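Local coordinates for SusD homolog (Bacteroides thetaiotaomicron VPI-5482, PDB 3IV0), which probably binds glycans at the outer membrane as a SusD-family lipoprotein, although its own ligand is not established, at residues 131-136 / 206-211; 213-218 / 432-437; 252-257 / 344-349; 284-289 / 355-360. One frame throughout, in Å; residues are numbered along the deposited sequence.

Interaction 1 of 4, residues 131-136 / 206-211; sequences RSLSYF and IALMMH
Leu133 and Leu208 mark the nearest backbone approach, 7.0 Å between their CA atoms, where the segments of helices 117-142 and 202-219 run roughly parallel, at 32°, with axes 10.9 Å apart. Leu208 fills this gap by sending its two methyls to different places. Leu208 CD2 lies against the backbone of the facing helix, 3.6 Å from Leu133 N, and also touches CB of Ser132, a residue small enough to let it in and whose hydroxyl is turned back to Ile128 O of its own helix. Leu208 CD1 meets Leu133 CD1 at 3.9 Å and Phe136 CD2 at 3.6 Å. Apolar packing of this kind between neighbouring helices is consistent with the TPR-like helical framework of the SusD family. One turn on, Phe136 has CG anti to its backbone N (chi1 178°), which sends the ring across the gap, where Phe136 CZ rests 3.6 Å from His211 CB. The two rings meet rim to rim, their planes at 69°. Cutting the phenylalanine back to an alanine would probably open a gap beside Leu208 CD1 and take away what His211 CB rests on.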
loop_
_atom_site.group_PDB
_atom_site.type_symbol
_atom_site.label_atom_id
_atom_site.label_comp_id
_atom_site.label_asym_id
_atom_site.label_seq_id
_atom_site.Cartn_x
_atom_site.Cartn_y
_atom_site.Cartn_z
ATOM N N ARG A 131 4.233 -0.926 13.978
ATOM C CA ARG A 131 3.939 0.419 14.464
ATOM C C ARG A 131 4.281 1.464 13.426
ATOM O O ARG A 131 3.489 2.385 13.178
ATOM C CB ARG A 131 4.669 0.693 15.775
ATOM C CG ARG A 131 4.354 2.062 16.368
ATOM C CD ARG A 131 4.988 2.269 17.731
ATOM N NE ARG A 131 6.423 2.348 17.575
ATOM C CZ ARG A 131 7.314 2.290 18.563
ATOM N NH1 ARG A 131 6.916 2.153 19.794
ATOM N NH2 ARG A 131 8.611 2.368 18.298
ATOM N N SER A 132 5.471 1.335 12.842
ATOM C CA SER A 132 5.918 2.232 11.781
ATOM C C SER A 132 5.030 2.168 10.561
ATOM O O SER A 132 4.711 3.221 9.963
ATOM C CB SER A 132 7.354 1.972 11.382
ATOM O OG SER A 132 8.196 2.077 12.534
ATOM N N LEU A 133 4.618 0.969 10.176
ATOM C CA LEU A 133 3.730 0.822 9.033
ATOM C C LEU A 133 2.391 1.494 9.270
ATOM O O LEU A 133 1.836 2.151 8.407
ATOM C CB LEU A 133 3.521 -0.655 8.691
ATOM C CG LEU A 133 2.765 -0.935 7.409
ATOM C CD1 LEU A 133 3.530 -0.481 6.158
ATOM C CD2 LEU A 133 2.518 -2.438 7.304
ATOM N N SER A 134 1.873 1.353 10.493
ATOM C CA SER A 134 0.596 1.969 10.862
ATOM C C SER A 134 0.730 3.481 10.840
ATOM O O SER A 134 -0.153 4.158 10.278
ATOM C CB SER A 134 0.142 1.481 12.237
ATOM O OG SER A 134 -0.112 0.079 12.223
ATOM N N TYR A 135 1.784 4.027 11.465
ATOM C CA TYR A 135 1.996 5.464 11.422
ATOM C C TYR A 135 2.132 5.941 9.980
ATOM O O TYR A 135 1.570 6.978 9.597
ATOM C CB TYR A 135 3.247 5.893 12.223
ATOM C CG TYR A 135 2.917 6.157 13.685
ATOM C CD1 TYR A 135 2.022 7.140 14.026
ATOM C CD2 TYR A 135 3.509 5.436 14.691
ATOM C CE1 TYR A 135 1.701 7.395 15.348
ATOM C CE2 TYR A 135 3.190 5.680 16.021
ATOM C CZ TYR A 135 2.273 6.638 16.325
ATOM O OH TYR A 135 1.922 6.918 17.655
ATOM N N PHE A 136 2.886 5.227 9.158
ATOM C CA PHE A 136 3.019 5.604 7.753
ATOM C C PHE A 136 1.683 5.624 7.062
ATOM O O PHE A 136 1.381 6.593 6.353
ATOM C CB PHE A 136 3.968 4.681 7.035
ATOM C CG PHE A 136 4.124 4.977 5.565
ATOM C CD1 PHE A 136 4.629 6.193 5.143
ATOM C CD2 PHE A 136 3.831 4.022 4.624
ATOM C CE1 PHE A 136 4.826 6.448 3.786
ATOM C CE2 PHE A 136 4.008 4.292 3.241
ATOM C CZ PHE A 136 4.506 5.521 2.857
ATOM N N ILE A 206 12.854 -2.851 4.474
ATOM C CA ILE A 206 13.473 -2.045 3.434
ATOM C C ILE A 206 12.414 -1.326 2.598
ATOM O O ILE A 206 12.551 -0.120 2.334
ATOM C CB ILE A 206 14.379 -2.923 2.547
ATOM C CG1 ILE A 206 15.605 -3.405 3.340
ATOM C CG2 ILE A 206 14.828 -2.134 1.303
ATOM C CD1 ILE A 206 16.331 -4.567 2.677
ATOM N N ALA A 207 11.377 -2.015 2.162
ATOM C CA ALA A 207 10.358 -1.396 1.324
ATOM C C ALA A 207 9.686 -0.243 2.041
ATOM O O ALA A 207 9.477 0.842 1.483
ATOM C CB ALA A 207 9.335 -2.406 0.873
ATOM N N LEU A 208 9.325 -0.435 3.305
ATOM C CA LEU A 208 8.690 0.613 4.078
ATOM C C LEU A 208 9.605 1.837 4.206
ATOM O O LEU A 208 9.192 2.972 4.037
ATOM C CB LEU A 208 8.278 0.098 5.456
ATOM C CG LEU A 208 7.682 1.147 6.394
ATOM C CD1 LEU A 208 6.515 1.923 5.764
ATOM C CD2 LEU A 208 7.291 0.543 7.739
HETATM N N MSE A 209 10.878 1.602 4.463
HETATM C CA MSE A 209 11.815 2.708 4.580
HETATM C C MSE A 209 11.973 3.469 3.294
HETATM O O MSE A 209 12.101 4.695 3.307
HETATM C CB MSE A 209 13.157 2.207 5.080
HETATM C CG MSE A 209 13.178 1.721 6.559
HETATM SE SE MSE A 209 14.895 1.126 7.160
HETATM C CE MSE A 209 15.842 2.873 7.325
HETATM N N MSE A 210 11.919 2.760 2.162
HETATM C CA MSE A 210 11.988 3.445 0.884
HETATM C C MSE A 210 10.787 4.341 0.671
HETATM O O MSE A 210 10.927 5.489 0.262
HETATM C CB MSE A 210 12.130 2.472 -0.280
HETATM C CG MSE A 210 13.351 1.621 -0.183
HETATM SE SE MSE A 210 13.478 0.148 -1.473
HETATM C CE MSE A 210 13.884 1.107 -2.915
ATOM N N HIS A 211 9.601 3.845 1.028
ATOM C CA HIS A 211 8.393 4.643 0.917
ATOM C C HIS A 211 8.434 5.859 1.830
ATOM O O HIS A 211 8.076 6.961 1.422
ATOM C CB HIS A 211 7.193 3.783 1.271
ATOM C CG HIS A 211 6.584 3.134 0.101
ATOM N ND1 HIS A 211 7.026 1.942 -0.448
ATOM C CD2 HIS A 211 5.542 3.545 -0.642
ATOM C CE1 HIS A 211 6.264 1.660 -1.499
ATOM N NE2 HIS A 211 5.361 2.614 -1.627
#

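Interaction 2 of 4, residues 213-218 / 432-437; sequences NLWLVQ and DLVRTG
Arg435 lies across Trp215 where helix 202-219 meets the end of helix 429-436, and its chain touches something at almost every step. Arg435 CB sits over the face of the indole, 3.8 Å from the centroid of the five-membered ring of Trp215 and 10° off its normal, a CH-pi contact. The backbone sets CB there; chi1 of 65° then puts CG between the backbone N and the carbonyl carbon, and the extended chain carries Arg435 CD along the indole to within 3.6 Å of Trp215 NE1. NE and NH2 turn to one carboxylate oxygen of Asp432, one helical turn back: Arg435 NE to Asp432 OD1 is 3.0 Å, and both nitrogens reach that atom from the same face of the carboxylate. Arg435 NH1 rests beside Leu214 CB at 3.7 Å and bonds a water that also donates to Leu214 O and Arg435 O, while its salt bridge goes to Glu376 of helix 367-381. Around this chain, Val434 CG1 packs on the far end of the indole, 3.6 Å from Trp215 CH2, and Gln218 CB lies 3.2 Å from Arg435 O. Arginine suits the place because its methylene chain is apolar enough to cover an indole while its tip is charged. Asp432, which also bridges the nearby Arg419, and Glu376 probably offset the charges of both arginines, consistent with a charged tip being tolerated in a buried helix contact.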
loop_
_atom_site.group_PDB
_atom_site.type_symbol
_atom_site.label_atom_id
_atom_site.label_comp_id
_atom_site.label_asym_id
_atom_site.label_seq_id
_atom_site.Cartn_x
_atom_site.Cartn_y
_atom_site.Cartn_z
ATOM N N ASN A 213 11.073 7.500 3.038
ATOM C CA ASN A 213 12.006 8.467 2.447
ATOM C C ASN A 213 11.371 9.219 1.283
ATOM O O ASN A 213 11.557 10.422 1.138
ATOM C CB ASN A 213 13.257 7.759 1.977
ATOM C CG ASN A 213 14.291 7.623 3.078
ATOM O OD1 ASN A 213 14.894 8.617 3.510
ATOM N ND2 ASN A 213 14.496 6.399 3.553
ATOM N N LEU A 214 10.638 8.530 0.417
ATOM C CA LEU A 214 10.064 9.176 -0.762
ATOM C C LEU A 214 8.917 10.117 -0.411
ATOM O O LEU A 214 8.699 11.129 -1.097
ATOM C CB LEU A 214 9.675 8.133 -1.806
ATOM C CG LEU A 214 10.910 7.429 -2.413
ATOM C CD1 LEU A 214 10.473 6.199 -3.183
ATOM C CD2 LEU A 214 11.665 8.390 -3.347
ATOM N N TRP A 215 8.225 9.879 0.697
ATOM C CA TRP A 215 7.245 10.821 1.206
ATOM C C TRP A 215 7.975 12.036 1.774
ATOM O O TRP A 215 7.525 13.176 1.603
ATOM C CB TRP A 215 6.254 10.182 2.223
ATOM C CG TRP A 215 5.148 9.552 1.521
ATOM C CD1 TRP A 215 5.194 8.414 0.780
ATOM C CD2 TRP A 215 3.812 10.043 1.429
ATOM N NE1 TRP A 215 3.970 8.178 0.197
ATOM C CE2 TRP A 215 3.095 9.161 0.602
ATOM C CE3 TRP A 215 3.143 11.140 1.978
ATOM C CZ2 TRP A 215 1.746 9.375 0.287
ATOM C CZ3 TRP A 215 1.815 11.338 1.686
ATOM C CH2 TRP A 215 1.133 10.470 0.851
ATOM N N LEU A 216 9.098 11.826 2.431
ATOM C CA LEU A 216 9.910 12.955 2.957
ATOM C C LEU A 216 10.480 13.810 1.821
ATOM O O LEU A 216 10.642 15.022 1.969
ATOM C CB LEU A 216 11.020 12.430 3.880
ATOM C CG LEU A 216 10.476 12.031 5.265
ATOM C CD1 LEU A 216 11.459 11.145 6.015
ATOM C CD2 LEU A 216 10.182 13.262 6.113
ATOM N N VAL A 217 10.740 13.226 0.671
ATOM C CA VAL A 217 11.173 14.001 -0.499
ATOM C C VAL A 217 10.153 15.082 -0.821
ATOM O O VAL A 217 10.524 16.211 -1.138
ATOM C CB VAL A 217 11.367 13.073 -1.741
ATOM C CG1 VAL A 217 11.363 13.906 -3.058
ATOM C CG2 VAL A 217 12.654 12.288 -1.591
ATOM N N GLN A 218 8.862 14.768 -0.740
ATOM C CA GLN A 218 7.803 15.691 -1.082
ATOM C C GLN A 218 7.562 16.716 0.018
ATOM O O GLN A 218 7.335 17.898 -0.257
ATOM C CB GLN A 218 6.497 14.925 -1.301
ATOM C CG GLN A 218 5.293 15.804 -1.624
ATOM C CD GLN A 218 5.467 16.660 -2.869
ATOM O OE1 GLN A 218 6.059 16.239 -3.890
ATOM N NE2 GLN A 218 4.918 17.857 -2.799
ATOM N N ASP A 432 1.290 7.477 -4.873
ATOM C CA ASP A 432 2.405 7.852 -5.766
ATOM C C ASP A 432 2.173 9.248 -6.331
ATOM O O ASP A 432 3.103 10.044 -6.450
ATOM C CB ASP A 432 2.528 6.843 -6.896
ATOM C CG ASP A 432 3.229 5.564 -6.484
ATOM O OD1 ASP A 432 3.812 5.481 -5.379
ATOM O OD2 ASP A 432 3.325 4.682 -7.370
ATOM N N LEU A 433 0.934 9.538 -6.718
ATOM C CA LEU A 433 0.659 10.866 -7.210
ATOM C C LEU A 433 0.924 11.921 -6.173
ATOM O O LEU A 433 1.419 13.024 -6.499
ATOM C CB LEU A 433 -0.782 10.971 -7.700
ATOM C CG LEU A 433 -1.149 10.222 -8.973
ATOM C CD1 LEU A 433 -2.652 10.371 -9.186
ATOM C CD2 LEU A 433 -0.418 10.785 -10.176
ATOM N N VAL A 434 0.548 11.673 -4.920
ATOM C CA VAL A 434 0.766 12.682 -3.897
ATOM C C VAL A 434 2.262 12.909 -3.623
ATOM O O VAL A 434 2.721 14.053 -3.596
ATOM C CB VAL A 434 0.021 12.321 -2.590
ATOM C CG1 VAL A 434 0.438 13.214 -1.416
ATOM C CG2 VAL A 434 -1.510 12.368 -2.812
ATOM N N ARG A 435 3.019 11.825 -3.426
ATOM C CA ARG A 435 4.401 11.978 -3.001
ATOM C C ARG A 435 5.283 12.510 -4.127
ATOM O O ARG A 435 6.371 12.963 -3.863
ATOM C CB ARG A 435 4.983 10.653 -2.461
ATOM C CG ARG A 435 5.086 9.588 -3.536
ATOM C CD ARG A 435 5.662 8.276 -3.023
ATOM N NE ARG A 435 5.844 7.325 -4.107
ATOM C CZ ARG A 435 6.822 7.388 -5.006
ATOM N NH1 ARG A 435 7.709 8.348 -4.968
ATOM N NH2 ARG A 435 6.901 6.471 -5.941
ATOM N N THR A 436 4.829 12.414 -5.366
ATOM C CA THR A 436 5.591 12.959 -6.504
ATOM C C THR A 436 5.076 14.344 -6.883
ATOM O O THR A 436 5.656 14.986 -7.781
ATOM C CB THR A 436 5.483 12.037 -7.746
ATOM O OG1 THR A 436 4.098 11.939 -8.125
ATOM C CG2 THR A 436 6.118 10.671 -7.491
ATOM N N GLY A 437 3.994 14.828 -6.285
ATOM C CA GLY A 437 3.396 16.096 -6.712
ATOM C C GLY A 437 2.623 15.974 -8.027
ATOM O O GLY A 437 2.084 16.958 -8.552
HETATM O O HOH W 1 8.444 11.063 -3.841
#

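Interaction 3 of 4, residues 252-257 / 344-349; sequences RSSVIF and FWNIDT
Phe257 and Phe344 form the tight half of this contact, their CA atoms being 5.8 Å apart. The edge of Phe344 points at the face of Phe257 in an edge-to-face pair with planes at 63° and centroids 4.8 Å apart. CE1 of Phe344 leads, 3.6 Å from Phe257 CD1, with Phe344 CD1 beside it near Phe257 CG. The other face of Phe257 is covered by Ile256 CG2, so the ring is held between an aliphatic and an aromatic neighbour. Towards solvent the contact is looser and polar. Asn346 offers its amide to the first turn of helix 253-258: Asn346 ND2 donates to Ser254 O, 2.9 Å away and nearly straight at 164°. A water bridges the other end of the amide to the serine hydroxyl, 2.7 Å from Asn346 OD1 and 2.8 Å from Ser254 OG. Asparagine suits the spot because one short side chain both donates and accepts. A leucine in its place would probably leave Ser254 O without this donor and the water without its Asn346 bond. The backbone of Asn346 meanwhile pairs with Ser357 and Ser359, continuing the pairing of strands 348-350 and 354-356. A short helix thus packs against the approach to a two-stranded antiparallel beta-hairpin, with aromatics inside and an amide-to-carbonyl bond on the more open side.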
loop_
_atom_site.group_PDB
_atom_site.type_symbol
_atom_site.label_atom_id
_atom_site.label_comp_id
_atom_site.label_asym_id
_atom_site.label_seq_id
_atom_site.Cartn_x
_atom_site.Cartn_y
_atom_site.Cartn_z
ATOM N N ARG A 252 2.654 -16.341 -14.482
ATOM C CA ARG A 252 2.389 -16.818 -13.128
ATOM C C ARG A 252 1.926 -15.689 -12.233
ATOM O O ARG A 252 2.103 -15.741 -11.013
ATOM C CB ARG A 252 3.641 -17.482 -12.541
ATOM C CG ARG A 252 4.157 -18.670 -13.335
ATOM C CD ARG A 252 5.366 -19.255 -12.628
ATOM N NE ARG A 252 5.013 -19.903 -11.366
ATOM C CZ ARG A 252 5.747 -19.872 -10.254
ATOM N NH1 ARG A 252 6.906 -19.234 -10.196
ATOM N NH2 ARG A 252 5.311 -20.528 -9.180
ATOM N N SER A 253 1.330 -14.660 -12.822
ATOM C CA SER A 253 0.825 -13.538 -12.034
ATOM C C SER A 253 -0.093 -13.963 -10.895
ATOM O O SER A 253 -0.036 -13.370 -9.806
ATOM C CB SER A 253 0.016 -12.573 -12.914
ATOM O OG SER A 253 0.829 -11.788 -13.704
ATOM N N SER A 254 -0.935 -14.972 -11.088
ATOM C CA SER A 254 -1.868 -15.382 -10.043
ATOM C C SER A 254 -1.125 -15.885 -8.813
ATOM O O SER A 254 -1.646 -15.798 -7.697
ATOM C CB SER A 254 -2.820 -16.447 -10.559
ATOM O OG SER A 254 -2.188 -17.687 -10.750
ATOM N N VAL A 255 0.076 -16.414 -8.999
ATOM C CA VAL A 255 0.890 -16.898 -7.880
ATOM C C VAL A 255 1.430 -15.721 -7.039
ATOM O O VAL A 255 1.455 -15.760 -5.820
ATOM C CB VAL A 255 2.055 -17.754 -8.389
ATOM C CG1 VAL A 255 2.963 -18.198 -7.243
ATOM C CG2 VAL A 255 1.541 -18.970 -9.181
ATOM N N ILE A 256 1.797 -14.630 -7.701
ATOM C CA ILE A 256 2.139 -13.394 -6.985
ATOM C C ILE A 256 0.981 -12.945 -6.119
ATOM O O ILE A 256 1.112 -12.706 -4.913
ATOM C CB ILE A 256 2.524 -12.232 -7.918
ATOM C CG1 ILE A 256 3.642 -12.614 -8.882
ATOM C CG2 ILE A 256 2.886 -10.995 -7.066
ATOM C CD1 ILE A 256 3.922 -11.553 -9.985
ATOM N N PHE A 257 -0.197 -12.840 -6.729
ATOM C CA PHE A 257 -1.339 -12.261 -6.047
ATOM C C PHE A 257 -2.086 -13.176 -5.094
ATOM O O PHE A 257 -2.858 -12.697 -4.248
ATOM C CB PHE A 257 -2.221 -11.493 -7.042
ATOM C CG PHE A 257 -1.443 -10.442 -7.759
ATOM C CD1 PHE A 257 -0.867 -9.396 -7.035
ATOM C CD2 PHE A 257 -1.137 -10.556 -9.095
ATOM C CE1 PHE A 257 -0.080 -8.457 -7.666
ATOM C CE2 PHE A 257 -0.321 -9.601 -9.716
ATOM C CZ PHE A 257 0.218 -8.584 -8.970
ATOM N N PHE A 344 -5.906 -10.043 -10.720
ATOM C CA PHE A 344 -5.812 -10.643 -9.389
ATOM C C PHE A 344 -6.578 -11.944 -9.232
ATOM O O PHE A 344 -6.754 -12.426 -8.118
ATOM C CB PHE A 344 -6.328 -9.640 -8.362
ATOM C CG PHE A 344 -5.532 -8.357 -8.319
ATOM C CD1 PHE A 344 -4.408 -8.267 -7.545
ATOM C CD2 PHE A 344 -5.913 -7.260 -9.053
ATOM C CE1 PHE A 344 -3.648 -7.109 -7.549
ATOM C CE2 PHE A 344 -5.191 -6.092 -9.051
ATOM C CZ PHE A 344 -4.049 -6.007 -8.299
ATOM N N TRP A 345 -7.160 -12.476 -10.310
ATOM C CA TRP A 345 -8.078 -13.601 -10.124
ATOM C C TRP A 345 -7.438 -14.807 -9.458
ATOM O O TRP A 345 -6.482 -15.388 -9.938
ATOM C CB TRP A 345 -8.758 -13.990 -11.431
ATOM C CG TRP A 345 -9.761 -13.000 -11.890
ATOM C CD1 TRP A 345 -10.150 -11.867 -11.259
ATOM C CD2 TRP A 345 -10.544 -13.097 -13.076
ATOM N NE1 TRP A 345 -11.102 -11.218 -11.993
ATOM C CE2 TRP A 345 -11.374 -11.961 -13.115
ATOM C CE3 TRP A 345 -10.624 -14.035 -14.101
ATOM C CZ2 TRP A 345 -12.273 -11.720 -14.172
ATOM C CZ3 TRP A 345 -11.521 -13.803 -15.148
ATOM C CH2 TRP A 345 -12.332 -12.669 -15.168
ATOM N N ASN A 346 -8.023 -15.135 -8.324
ATOM C CA ASN A 346 -7.803 -16.342 -7.541
ATOM C C ASN A 346 -9.154 -16.579 -6.889
ATOM O O ASN A 346 -9.448 -16.159 -5.770
ATOM C CB ASN A 346 -6.719 -16.134 -6.504
ATOM C CG ASN A 346 -5.343 -16.461 -7.047
ATOM O OD1 ASN A 346 -5.116 -17.589 -7.517
ATOM N ND2 ASN A 346 -4.440 -15.475 -7.049
ATOM N N ILE A 347 -10.012 -17.251 -7.635
ATOM C CA ILE A 347 -11.420 -17.278 -7.320
ATOM C C ILE A 347 -11.729 -18.371 -6.291
ATOM O O ILE A 347 -11.151 -19.453 -6.362
ATOM C CB ILE A 347 -12.212 -17.523 -8.619
ATOM C CG1 ILE A 347 -12.019 -16.358 -9.609
ATOM C CG2 ILE A 347 -13.679 -17.702 -8.304
ATOM C CD1 ILE A 347 -12.162 -16.779 -11.086
ATOM N N ASP A 348 -12.602 -18.079 -5.331
ATOM C CA ASP A 348 -12.973 -19.083 -4.345
ATOM C C ASP A 348 -14.307 -18.712 -3.749
ATOM O O ASP A 348 -14.816 -17.615 -3.939
ATOM C CB ASP A 348 -11.884 -19.173 -3.276
ATOM C CG ASP A 348 -11.908 -20.470 -2.493
ATOM O OD1 ASP A 348 -12.795 -21.320 -2.742
ATOM O OD2 ASP A 348 -11.028 -20.619 -1.615
ATOM N N THR A 349 -14.910 -19.676 -3.061
ATOM C CA THR A 349 -16.178 -19.448 -2.399
ATOM C C THR A 349 -16.043 -19.614 -0.896
ATOM O O THR A 349 -15.160 -20.324 -0.420
ATOM C CB THR A 349 -17.220 -20.426 -2.917
ATOM O OG1 THR A 349 -16.776 -21.753 -2.632
ATOM C CG2 THR A 349 -17.387 -20.259 -4.410
HETATM O O HOH W 2 -2.916 -18.911 -8.352
#

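Interaction 4 of 4, residues 284-289 / 355-360; sequences FSDNVS and ITSNSG. With EDO (1,2-ethanediol), chain F.
Asp286 grips two successive residues, Thr356 and Ser357, with both carboxylate oxygens. Asp286 OD2 accepts from Thr356 OG1 at 2.7 Å through its syn lone pair; Lys283 NZ hydrogen-bonds the same hydroxyl and makes a long, weak ion pair with that oxygen. Asp286 OD1 takes two bonds: Ser357 N comes to its syn lone pair at 2.7 Å and 161°, while Ser357 OG arrives at 2.6 Å from above the carboxylate plane. Three donors together fix the rotation of the carboxylate. The serine hydroxyl can bend back to the same oxygen as its own N-H because its chi1 of 71° sets OG between the backbone N and the carbonyl carbon. Ser285 OG stands 2.7 Å from Ser357 OG, extending the cluster; small hydroxyl residues fit such close quarters. These bonds fasten the short, weakly bonded helix 284-287 to the end of strand 354-356, the second of a two-stranded hairpin, and the chain after it. There Thr356 OG1 accepts from Asn358 N, an ST turn, and Asn358 OD1 from Gly360 N, an Asx turn. A water links Ser285 N with Asn358 ND2, each 3.0 Å from it. Packing is slight: Ser285 CB lies 3.7 Å from Asn358 CB, and Phe344 touches both side chains. Elsewhere on the helix a 1,2-ethanediol, probably from the crystallisation liquor, bonds weakly to Asp286 O and Asn287 OD1.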
loop_
_atom_site.group_PDB
_atom_site.type_symbol
_atom_site.label_atom_id
_atom_site.label_comp_id
_atom_site.label_asym_id
_atom_site.label_seq_id
_atom_site.Cartn_x
_atom_site.Cartn_y
_atom_site.Cartn_z
ATOM N N PHE A 284 -9.809 -4.700 -4.376
ATOM C CA PHE A 284 -9.879 -4.090 -5.694
ATOM C C PHE A 284 -10.451 -5.045 -6.722
ATOM O O PHE A 284 -11.378 -4.690 -7.504
ATOM C CB PHE A 284 -8.461 -3.663 -6.104
ATOM C CG PHE A 284 -8.343 -3.088 -7.499
ATOM C CD1 PHE A 284 -8.594 -1.751 -7.715
ATOM C CD2 PHE A 284 -7.966 -3.875 -8.571
ATOM C CE1 PHE A 284 -8.460 -1.185 -8.976
ATOM C CE2 PHE A 284 -7.838 -3.299 -9.838
ATOM C CZ PHE A 284 -8.115 -1.956 -10.017
ATOM N N SER A 285 -9.949 -6.261 -6.733
ATOM C CA SER A 285 -10.395 -7.252 -7.703
ATOM C C SER A 285 -11.935 -7.401 -7.704
ATOM O O SER A 285 -12.559 -7.522 -8.780
ATOM C CB SER A 285 -9.710 -8.587 -7.433
ATOM O OG SER A 285 -9.960 -9.506 -8.495
ATOM N N ASP A 286 -12.552 -7.426 -6.519
ATOM C CA ASP A 286 -13.998 -7.621 -6.415
ATOM C C ASP A 286 -14.783 -6.414 -6.842
ATOM O O ASP A 286 -16.000 -6.500 -7.015
ATOM C CB ASP A 286 -14.403 -8.114 -5.028
ATOM C CG ASP A 286 -14.066 -9.586 -4.807
ATOM O OD1 ASP A 286 -13.976 -10.357 -5.784
ATOM O OD2 ASP A 286 -13.965 -10.008 -3.628
ATOM N N ASN A 287 -14.101 -5.281 -7.025
ATOM C CA ASN A 287 -14.756 -4.092 -7.496
ATOM C C ASN A 287 -14.651 -3.921 -9.012
ATOM O O ASN A 287 -15.393 -3.100 -9.582
ATOM C CB ASN A 287 -14.183 -2.858 -6.773
ATOM C CG ASN A 287 -14.544 -2.820 -5.299
ATOM O OD1 ASN A 287 -15.622 -3.252 -4.880
ATOM N ND2 ASN A 287 -13.639 -2.277 -4.495
ATOM N N VAL A 288 -13.737 -4.651 -9.652
ATOM C CA VAL A 288 -13.487 -4.495 -11.086
ATOM C C VAL A 288 -13.725 -5.791 -11.847
ATOM O O VAL A 288 -13.322 -5.904 -13.000
ATOM C CB VAL A 288 -12.061 -3.976 -11.386
ATOM C CG1 VAL A 288 -11.920 -2.580 -10.793
ATOM C CG2 VAL A 288 -11.028 -4.916 -10.844
ATOM N N SER A 289 -14.419 -6.739 -11.249
ATOM C CA SER A 289 -14.725 -8.032 -11.879
ATOM C C SER A 289 -16.212 -8.266 -11.929
ATOM O O SER A 289 -16.949 -7.774 -11.075
ATOM C CB SER A 289 -14.095 -9.175 -11.071
ATOM O OG SER A 289 -12.679 -9.045 -11.015
ATOM N N ILE A 355 -19.013 -15.786 -3.505
ATOM C CA ILE A 355 -17.842 -15.870 -4.354
ATOM C C ILE A 355 -16.959 -14.629 -4.186
ATOM O O ILE A 355 -17.460 -13.520 -4.164
ATOM C CB ILE A 355 -18.237 -15.989 -5.845
ATOM C CG1 ILE A 355 -19.201 -17.160 -6.069
ATOM C CG2 ILE A 355 -17.007 -16.175 -6.716
ATOM C CD1 ILE A 355 -19.743 -17.175 -7.481
ATOM N N THR A 356 -15.648 -14.852 -4.085
ATOM C CA THR A 356 -14.703 -13.749 -4.263
ATOM C C THR A 356 -13.815 -14.048 -5.448
ATOM O O THR A 356 -13.426 -15.191 -5.706
ATOM C CB THR A 356 -13.829 -13.504 -3.002
ATOM O OG1 THR A 356 -12.909 -12.424 -3.236
ATOM C CG2 THR A 356 -13.044 -14.713 -2.628
ATOM N N SER A 357 -13.443 -12.985 -6.133
ATOM C CA SER A 357 -12.500 -13.117 -7.228
ATOM C C SER A 357 -11.057 -13.135 -6.781
ATOM O O SER A 357 -10.171 -13.388 -7.592
ATOM C CB SER A 357 -12.695 -12.009 -8.268
ATOM O OG SER A 357 -12.264 -10.739 -7.752
ATOM N N ASN A 358 -10.815 -12.827 -5.502
ATOM C CA ASN A 358 -9.461 -12.784 -5.000
ATOM C C ASN A 358 -9.370 -13.259 -3.550
ATOM O O ASN A 358 -9.532 -12.475 -2.617
ATOM C CB ASN A 358 -8.852 -11.390 -5.176
ATOM C CG ASN A 358 -7.375 -11.369 -4.806
ATOM O OD1 ASN A 358 -6.817 -12.412 -4.460
ATOM N ND2 ASN A 358 -6.729 -10.215 -4.928
ATOM N N SER A 359 -9.115 -14.551 -3.379
ATOM C CA SER A 359 -8.885 -15.175 -2.081
ATOM C C SER A 359 -7.473 -14.966 -1.569
ATOM O O SER A 359 -7.116 -15.425 -0.469
ATOM C CB SER A 359 -9.139 -16.678 -2.204
ATOM O OG SER A 359 -8.154 -17.248 -3.044
ATOM N N GLY A 360 -6.662 -14.227 -2.307
ATOM C CA GLY A 360 -5.267 -14.040 -1.966
ATOM C C GLY A 360 -5.028 -12.977 -0.926
ATOM O O GLY A 360 -5.914 -12.210 -0.564
HETATM C C1 EDO F . -17.797 -6.708 -4.731
HETATM O O1 EDO F . -18.574 -7.142 -5.815
HETATM C C2 EDO F . -17.893 -5.245 -4.306
HETATM O O2 EDO F . -18.291 -4.398 -5.370
HETATM O O HOH W 3 -7.678 -7.346 -5.188
#

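How the interactions relate
Interactions 1 and 2 share helix 202-219 and meet directly, Phe136 CE1 lying 3.6 Å from Trp215 CD1, so apolar packing runs on from one to the other. Both are buried, but interaction 1 is almost wholly apolar, whereas interaction 2 brings a probably compensated charge into the helical framework. Interactions 3 and 4 lie on the other side of the chain's centre from interaction 2, their centres about 9 Å apart, and both reach the hairpin of strands 348-350 and 354-356. A probable hydrogen bond from Trp345 NE1 to Ser289 OG also joins them. Interaction 3 is partly buried and mixes rings with water; interaction 4 is buried yet mostly polar, hydrogen bonds doing there what helix packing does in interaction 1.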